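Local coordinates for glucose-6-phosphate isomerase like protein (Thermus thermophilus, PDB 1WIW) that probably interconverts phosphorylated hexoses such as glucose 6-phosphate, mannose 6-phosphate and fructose 6-phosphate, at residues Glu33-Pro38 and Gly99-Ile104; Ser54-Trp59 and Leu120-Glu125; Ala187-Leu192 and Tyr267-Leu272. All blocks are in the same frame, centred on the assembly; numbering follows the deposited sequence.

Overall arrangement
Contacts 1 and 2 lie in the N-terminal sugar isomerase (SIS) region, contact 3 in the C-terminal one, on the opposite side of the chain's centre. Contacts 1 and 2 are neighbours, with centres about 12 Å apart. They touch where Tyr35 packs on Ala121, and their segments alternate along the chain. Both are partly buried. Contact 1 pairs an inner tyrosine-valine touch with two outer carboxylates sharing one arginine. Contact 2 joins the ends of two helices through an arginine and a small apolar touch. Contact 3 is fully buried and mainly apolar. Its centre is about 34 Å from that of contact 1, and its loop also reaches the second subunit.

Contact 1: residues Glu33-Pro38 and Gly99-Ile104; sequences EAYPGP and GVEVHI
Tyr35 and Val102 form the packed half of this contact. Tyr35 OH lies 4.1 Å from Val102 CG2, where the phenol end passes the methyl group at a slant. CG of Tyr35 stands opposite the carbonyl carbon (chi1 -64°), which turns the ring inward from its loop. There the ring rests on Arg90 and Val92 of strand 90-95 and on Phe117 and Ala121 of helix 110-121. It also meets the Phe66 ring edge-to-face. Val102 packs on Phe117 as well, so both segments share part of one helix surface. Glu33 CG covers one face of the tyrosine, 3.9 Å above the ring plane and offset toward the rim.

The other half is polar, looser and exposed. Glu33 and Glu101 reach toward each other from opposite directions. Glu33 OE1 and Glu101 OE2 are 4.0 Å apart, with the carboxylate planes 85° from each other. Arg90 forms a salt bridge with each of these oxygens, which probably offsets the like charges. Glu101 OE2 also lies at the edge of the Tyr35 ring, near its plane, but without a hydrogen bond to OH. The loop 33-38 leads into strand 39-45, while Val102 belongs to strand 102-103. These are the outermost strands, within this chain, of the parallel sheet, part of the alpha/beta architecture of an SIS domain.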
# COMPACT_ATOMS: atom_id res chain seq x y z
N GLU B 33 19.91 24.24 14.30
CA GLU B 33 19.16 25.42 14.70
C GLU B 33 17.74 25.07 15.13
O GLU B 33 17.24 23.99 14.81
CB GLU B 33 19.13 26.44 13.55
CG GLU B 33 18.47 25.94 12.27
CD GLU B 33 18.80 26.81 11.08
OE1 GLU B 33 18.15 26.66 10.02
OE2 GLU B 33 19.71 27.65 11.19
N ALA B 34 17.12 25.98 15.87
CA ALA B 34 15.76 25.76 16.37
C ALA B 34 14.73 26.19 15.33
O ALA B 34 14.26 27.33 15.34
CB ALA B 34 15.55 26.53 17.66
N TYR B 35 14.37 25.27 14.44
CA TYR B 35 13.38 25.55 13.41
C TYR B 35 12.11 26.05 14.06
O TYR B 35 11.54 25.39 14.94
CB TYR B 35 13.11 24.29 12.59
CG TYR B 35 14.31 23.81 11.82
CD1 TYR B 35 14.72 24.47 10.66
CD2 TYR B 35 15.08 22.74 12.28
CE1 TYR B 35 15.86 24.07 9.97
CE2 TYR B 35 16.22 22.34 11.60
CZ TYR B 35 16.60 23.00 10.45
OH TYR B 35 17.74 22.61 9.78
N PRO B 36 11.63 27.23 13.64
CA PRO B 36 10.41 27.81 14.20
C PRO B 36 9.16 26.99 13.88
O PRO B 36 8.93 26.63 12.72
CB PRO B 36 10.37 29.19 13.56
CG PRO B 36 10.96 28.93 12.21
CD PRO B 36 12.15 28.07 12.55
N GLY B 37 8.38 26.69 14.91
CA GLY B 37 7.17 25.92 14.71
C GLY B 37 6.07 26.85 14.21
O GLY B 37 6.29 28.06 14.15
N PRO B 38 4.90 26.32 13.84
CA PRO B 38 4.55 24.90 13.87
C PRO B 38 5.36 24.11 12.84
O PRO B 38 5.95 24.69 11.93
CB PRO B 38 3.06 24.91 13.56
CG PRO B 38 2.93 26.06 12.62
CD PRO B 38 3.79 27.12 13.28
N GLY B 99 21.33 20.22 -4.15
CA GLY B 99 20.69 21.48 -3.82
C GLY B 99 19.94 21.56 -2.50
O GLY B 99 19.41 22.61 -2.16
N VAL B 100 19.88 20.45 -1.76
CA VAL B 100 19.17 20.43 -0.48
C VAL B 100 19.91 21.15 0.63
O VAL B 100 21.11 21.37 0.55
CB VAL B 100 18.89 18.98 -0.02
CG1 VAL B 100 18.09 18.24 -1.07
CG2 VAL B 100 20.20 18.26 0.27
N GLU B 101 19.17 21.52 1.68
CA GLU B 101 19.74 22.22 2.83
C GLU B 101 20.38 21.25 3.82
O GLU B 101 21.39 21.56 4.45
CB GLU B 101 18.66 23.05 3.53
CG GLU B 101 19.19 24.00 4.59
CD GLU B 101 18.11 24.89 5.18
OE1 GLU B 101 17.37 25.53 4.40
OE2 GLU B 101 18.01 24.97 6.43
N VAL B 102 19.77 20.07 3.97
CA VAL B 102 20.28 19.04 4.87
C VAL B 102 20.45 17.76 4.04
O VAL B 102 19.48 17.23 3.48
CB VAL B 102 19.30 18.79 6.03
CG1 VAL B 102 19.88 17.75 6.98
CG2 VAL B 102 19.04 20.09 6.77
N HIS B 103 21.68 17.26 3.98
CA HIS B 103 21.99 16.10 3.17
C HIS B 103 21.92 14.72 3.83
O HIS B 103 22.46 14.50 4.92
CB HIS B 103 23.37 16.28 2.53
CG HIS B 103 23.64 15.34 1.40
ND1 HIS B 103 24.81 14.61 1.31
CD2 HIS B 103 22.90 15.00 0.32
CE1 HIS B 103 24.77 13.85 0.23
NE2 HIS B 103 23.62 14.07 -0.39
N ILE B 104 21.24 13.80 3.16
CA ILE B 104 21.11 12.42 3.61
C ILE B 104 21.28 11.57 2.35
O ILE B 104 20.34 11.42 1.57
CB ILE B 104 19.72 12.11 4.22
CG1 ILE B 104 19.53 12.86 5.54
CG2 ILE B 104 19.60 10.60 4.50
CD1 ILE B 104 19.46 14.35 5.41

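Contact 2: residues Ser54-Trp59 and Leu120-Glu125; sequences SGLPDW and LATGRE
This contact joins two helix ends in the alpha/beta SIS domain of the N-terminal half. An ST turn at Ser54 leads the chain out of helix 48-54, and helix 110-121 ends just before Thr122. Arg124 then takes the N-cap position of helix 125-139. Its side chain reaches back to the end of helix 48-54. A bend at chi3 (-93°) turns the guanidinium toward the backbone of Ser54. Arg124 NH1 is modelled as donating to Ser54 O at 2.4 Å, with an N-H...O angle of 119°. That length is too short to trust, and the bond is far from straight. As modelled, Ser54 O lies at the guanidinium edge, near its plane. If the arginine does sit here, its charge would probably suit a carbonyl at the C-terminal end of a helix.

Next to this polar link is a small apolar one. Leu56 and Thr122 meet tip to tip, with Leu56 CD1 4.1 Å from Thr122 CG2. Both side chains also rest on His39 of strand 39-45, at an edge of the parallel sheet. The hydroxyl of Thr122 is turned back to its own helix, where it bonds to Leu118 O.

The Ser54 side chain is fixed in a similar way. Its OG lies between the backbone N and the carbonyl carbon and bonds to Ala51 O. The same oxygen, Ser54 OG, accepts the ST-turn bond from Leu56 N at 3.1 Å, with an N-H...O angle of 162°.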
# COMPACT_ATOMS: atom_id res chain seq x y z
N SER B 54 6.40 10.46 11.90
CA SER B 54 6.47 11.64 12.74
C SER B 54 5.08 12.11 13.16
O SER B 54 4.91 12.72 14.21
CB SER B 54 7.17 12.78 11.99
OG SER B 54 6.31 13.30 10.99
N GLY B 55 4.08 11.82 12.33
CA GLY B 55 2.73 12.23 12.65
C GLY B 55 2.48 13.70 12.35
O GLY B 55 1.37 14.20 12.53
N LEU B 56 3.52 14.40 11.90
CA LEU B 56 3.41 15.81 11.56
C LEU B 56 2.44 16.02 10.40
O LEU B 56 2.25 15.14 9.57
CB LEU B 56 4.78 16.37 11.15
CG LEU B 56 5.89 16.50 12.19
CD1 LEU B 56 7.18 16.90 11.49
CD2 LEU B 56 5.51 17.55 13.23
N PRO B 57 1.79 17.20 10.34
CA PRO B 57 0.87 17.43 9.23
C PRO B 57 1.68 17.46 7.93
O PRO B 57 2.88 17.74 7.96
CB PRO B 57 0.23 18.77 9.58
CG PRO B 57 1.30 19.45 10.38
CD PRO B 57 1.79 18.34 11.27
N ASP B 58 1.03 17.18 6.81
CA ASP B 58 1.71 17.15 5.51
C ASP B 58 1.79 18.51 4.82
O ASP B 58 2.16 18.58 3.64
CB ASP B 58 1.03 16.15 4.58
CG ASP B 58 -0.34 16.61 4.11
OD1 ASP B 58 -1.21 16.88 4.97
OD2 ASP B 58 -0.56 16.70 2.89
N TRP B 59 1.45 19.57 5.53
CA TRP B 59 1.50 20.91 4.94
C TRP B 59 1.30 21.99 6.00
O TRP B 59 0.65 21.76 7.02
CB TRP B 59 0.44 21.04 3.85
CG TRP B 59 0.56 22.30 3.04
CD1 TRP B 59 -0.14 23.46 3.22
CD2 TRP B 59 1.45 22.53 1.94
NE1 TRP B 59 0.26 24.40 2.30
CE2 TRP B 59 1.24 23.85 1.50
CE3 TRP B 59 2.41 21.74 1.29
CZ2 TRP B 59 1.96 24.41 0.44
CZ3 TRP B 59 3.12 22.30 0.23
CH2 TRP B 59 2.89 23.62 -0.19
N LEU B 120 14.56 15.31 16.26
CA LEU B 120 15.47 16.28 16.85
C LEU B 120 15.11 17.71 16.45
O LEU B 120 15.41 18.66 17.17
CB LEU B 120 16.92 15.99 16.44
CG LEU B 120 17.57 14.73 17.02
CD1 LEU B 120 18.92 14.51 16.37
CD2 LEU B 120 17.73 14.89 18.52
N ALA B 121 14.48 17.85 15.29
CA ALA B 121 14.08 19.16 14.79
C ALA B 121 12.77 19.64 15.40
O ALA B 121 12.48 20.84 15.39
CB ALA B 121 13.95 19.11 13.27
N THR B 122 11.99 18.72 15.95
CA THR B 122 10.71 19.07 16.54
C THR B 122 10.64 18.90 18.06
O THR B 122 9.56 18.73 18.62
CB THR B 122 9.57 18.25 15.89
OG1 THR B 122 9.86 16.85 16.02
CG2 THR B 122 9.44 18.59 14.40
N GLY B 123 11.79 18.93 18.71
CA GLY B 123 11.83 18.81 20.16
C GLY B 123 11.45 17.46 20.75
O GLY B 123 11.02 17.39 21.90
N ARG B 124 11.62 16.39 19.99
CA ARG B 124 11.29 15.07 20.51
C ARG B 124 12.51 14.19 20.77
O ARG B 124 12.56 13.03 20.35
CB ARG B 124 10.32 14.36 19.55
CG ARG B 124 8.93 14.97 19.55
CD ARG B 124 7.89 13.93 19.20
NE ARG B 124 7.59 13.89 17.78
CZ ARG B 124 6.85 12.94 17.21
NH1 ARG B 124 6.62 12.98 15.90
NH2 ARG B 124 6.35 11.96 17.93
N GLU B 125 13.48 14.74 21.48
CA GLU B 125 14.71 14.01 21.80
C GLU B 125 14.45 12.75 22.61
O GLU B 125 15.11 11.73 22.40
CB GLU B 125 15.68 14.90 22.58
CG GLU B 125 16.11 16.17 21.86
CD GLU B 125 15.04 17.26 21.85
OE1 GLU B 125 15.25 18.30 21.20
OE2 GLU B 125 13.98 17.07 22.50

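Contact 3: residues Ala187-Leu192 and Tyr267-Leu272; sequences AKSLSL and YYLALL
Ala187 and Leu269 meet at a buried site in the C-terminal SIS domain, where a loop after helix 174-185 packs on the end of the long helix 251-272. The methyl of Ala187 lies along the leucine side chain. Ala187 CB is 3.9 Å from Leu269 CD2 and 4.0 Å from Leu269 CB. CG of Leu269 stands opposite its own backbone N (chi1 179°), and this lays the branch beside the alanine. Ala270 makes the second touch: Ala270 CB is 3.8 Å from Ala187 CA. The small residues let loop and helix come close, with Ala187 CA only 4.1 Å from Ala270 CA. Ser189 adds a looser touch, OG to Leu269 CD2 at 4.2 Å.

The next shell holds both partners. Lys188 has a positive phi as the chain leaves the helix. Its NZ bonds to the carbonyls of Arg185, Asp276 and Gly278, which ties the turn to the chain beyond helix 251-272. The side chains of Tyr267 and Tyr268 start out away from the loop; Tyr267 OH bonds to Asp13 OD1 and Tyr268 OH to Leu142 O. Lys188 and Ser189 also pack on Ala208 of the second subunit, so the loop lies at the dimer interface. Within the loop, Ser189 OG donates to Ala187 O at 2.9 Å, approaching from above the carbonyl plane, 61° out of it.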
# COMPACT_ATOMS: atom_id res chain seq x y z
N ALA B 187 17.10 -7.53 -0.05
CA ALA B 187 17.04 -8.95 -0.39
C ALA B 187 16.80 -9.19 -1.88
O ALA B 187 16.90 -10.33 -2.35
CB ALA B 187 15.95 -9.64 0.44
N LYS B 188 16.51 -8.12 -2.62
CA LYS B 188 16.27 -8.22 -4.06
C LYS B 188 15.16 -9.24 -4.32
O LYS B 188 15.15 -9.92 -5.35
CB LYS B 188 17.56 -8.66 -4.78
CG LYS B 188 18.84 -7.90 -4.38
CD LYS B 188 18.74 -6.41 -4.70
CE LYS B 188 20.07 -5.69 -4.51
NZ LYS B 188 20.55 -5.71 -3.09
N SER B 189 14.23 -9.33 -3.37
CA SER B 189 13.14 -10.29 -3.44
C SER B 189 11.75 -9.68 -3.36
O SER B 189 11.55 -8.61 -2.79
CB SER B 189 13.28 -11.34 -2.33
OG SER B 189 14.52 -12.04 -2.44
N LEU B 190 10.79 -10.39 -3.94
CA LEU B 190 9.40 -9.98 -3.99
C LEU B 190 8.68 -10.34 -2.69
O LEU B 190 8.97 -11.35 -2.07
CB LEU B 190 8.71 -10.67 -5.16
CG LEU B 190 7.26 -10.35 -5.49
CD1 LEU B 190 7.17 -8.92 -6.01
CD2 LEU B 190 6.72 -11.33 -6.53
N SER B 191 7.74 -9.49 -2.29
CA SER B 191 6.92 -9.71 -1.10
C SER B 191 5.65 -8.90 -1.31
O SER B 191 5.58 -8.08 -2.24
CB SER B 191 7.63 -9.25 0.18
OG SER B 191 7.84 -7.84 0.18
N LEU B 192 4.63 -9.12 -0.49
CA LEU B 192 3.42 -8.33 -0.66
C LEU B 192 2.81 -7.89 0.65
O LEU B 192 3.17 -8.36 1.73
CB LEU B 192 2.36 -9.08 -1.46
CG LEU B 192 1.55 -10.15 -0.73
CD1 LEU B 192 0.21 -10.34 -1.42
CD2 LEU B 192 2.35 -11.43 -0.68
N TYR B 267 18.68 -8.56 4.93
CA TYR B 267 20.13 -8.66 4.71
C TYR B 267 20.53 -10.13 4.60
O TYR B 267 21.21 -10.54 3.65
CB TYR B 267 20.89 -8.02 5.88
CG TYR B 267 22.39 -8.23 5.84
CD1 TYR B 267 23.22 -7.45 5.01
CD2 TYR B 267 22.99 -9.23 6.60
CE1 TYR B 267 24.60 -7.68 4.95
CE2 TYR B 267 24.37 -9.47 6.53
CZ TYR B 267 25.17 -8.69 5.71
OH TYR B 267 26.52 -8.96 5.63
N TYR B 268 20.12 -10.92 5.59
CA TYR B 268 20.42 -12.35 5.61
C TYR B 268 19.75 -13.11 4.47
O TYR B 268 20.33 -14.06 3.94
CB TYR B 268 20.02 -12.95 6.97
CG TYR B 268 20.92 -12.51 8.10
CD1 TYR B 268 20.41 -11.87 9.23
CD2 TYR B 268 22.31 -12.70 8.02
CE1 TYR B 268 21.25 -11.41 10.26
CE2 TYR B 268 23.16 -12.25 9.04
CZ TYR B 268 22.63 -11.61 10.15
OH TYR B 268 23.47 -11.12 11.13
N LEU B 269 18.55 -12.70 4.08
CA LEU B 269 17.87 -13.39 2.98
C LEU B 269 18.68 -13.22 1.69
O LEU B 269 18.83 -14.16 0.92
CB LEU B 269 16.45 -12.85 2.80
CG LEU B 269 15.62 -13.48 1.67
CD1 LEU B 269 15.57 -15.00 1.82
CD2 LEU B 269 14.22 -12.91 1.69
N ALA B 270 19.19 -12.01 1.46
CA ALA B 270 20.00 -11.76 0.27
C ALA B 270 21.20 -12.71 0.28
O ALA B 270 21.54 -13.29 -0.75
CB ALA B 270 20.48 -10.31 0.25
N LEU B 271 21.83 -12.86 1.45
CA LEU B 271 22.98 -13.75 1.56
C LEU B 271 22.58 -15.19 1.24
O LEU B 271 23.34 -15.93 0.62
CB LEU B 271 23.60 -13.67 2.97
CG LEU B 271 24.16 -12.30 3.37
CD1 LEU B 271 25.01 -12.44 4.64
CD2 LEU B 271 25.02 -11.74 2.25
N LEU B 272 21.38 -15.58 1.66
CA LEU B 272 20.90 -16.93 1.37
C LEU B 272 20.72 -17.15 -0.14
O LEU B 272 20.89 -18.26 -0.64
CB LEU B 272 19.58 -17.20 2.10
CG LEU B 272 19.67 -17.35 3.62
CD1 LEU B 272 18.28 -17.57 4.21
CD2 LEU B 272 20.58 -18.52 3.97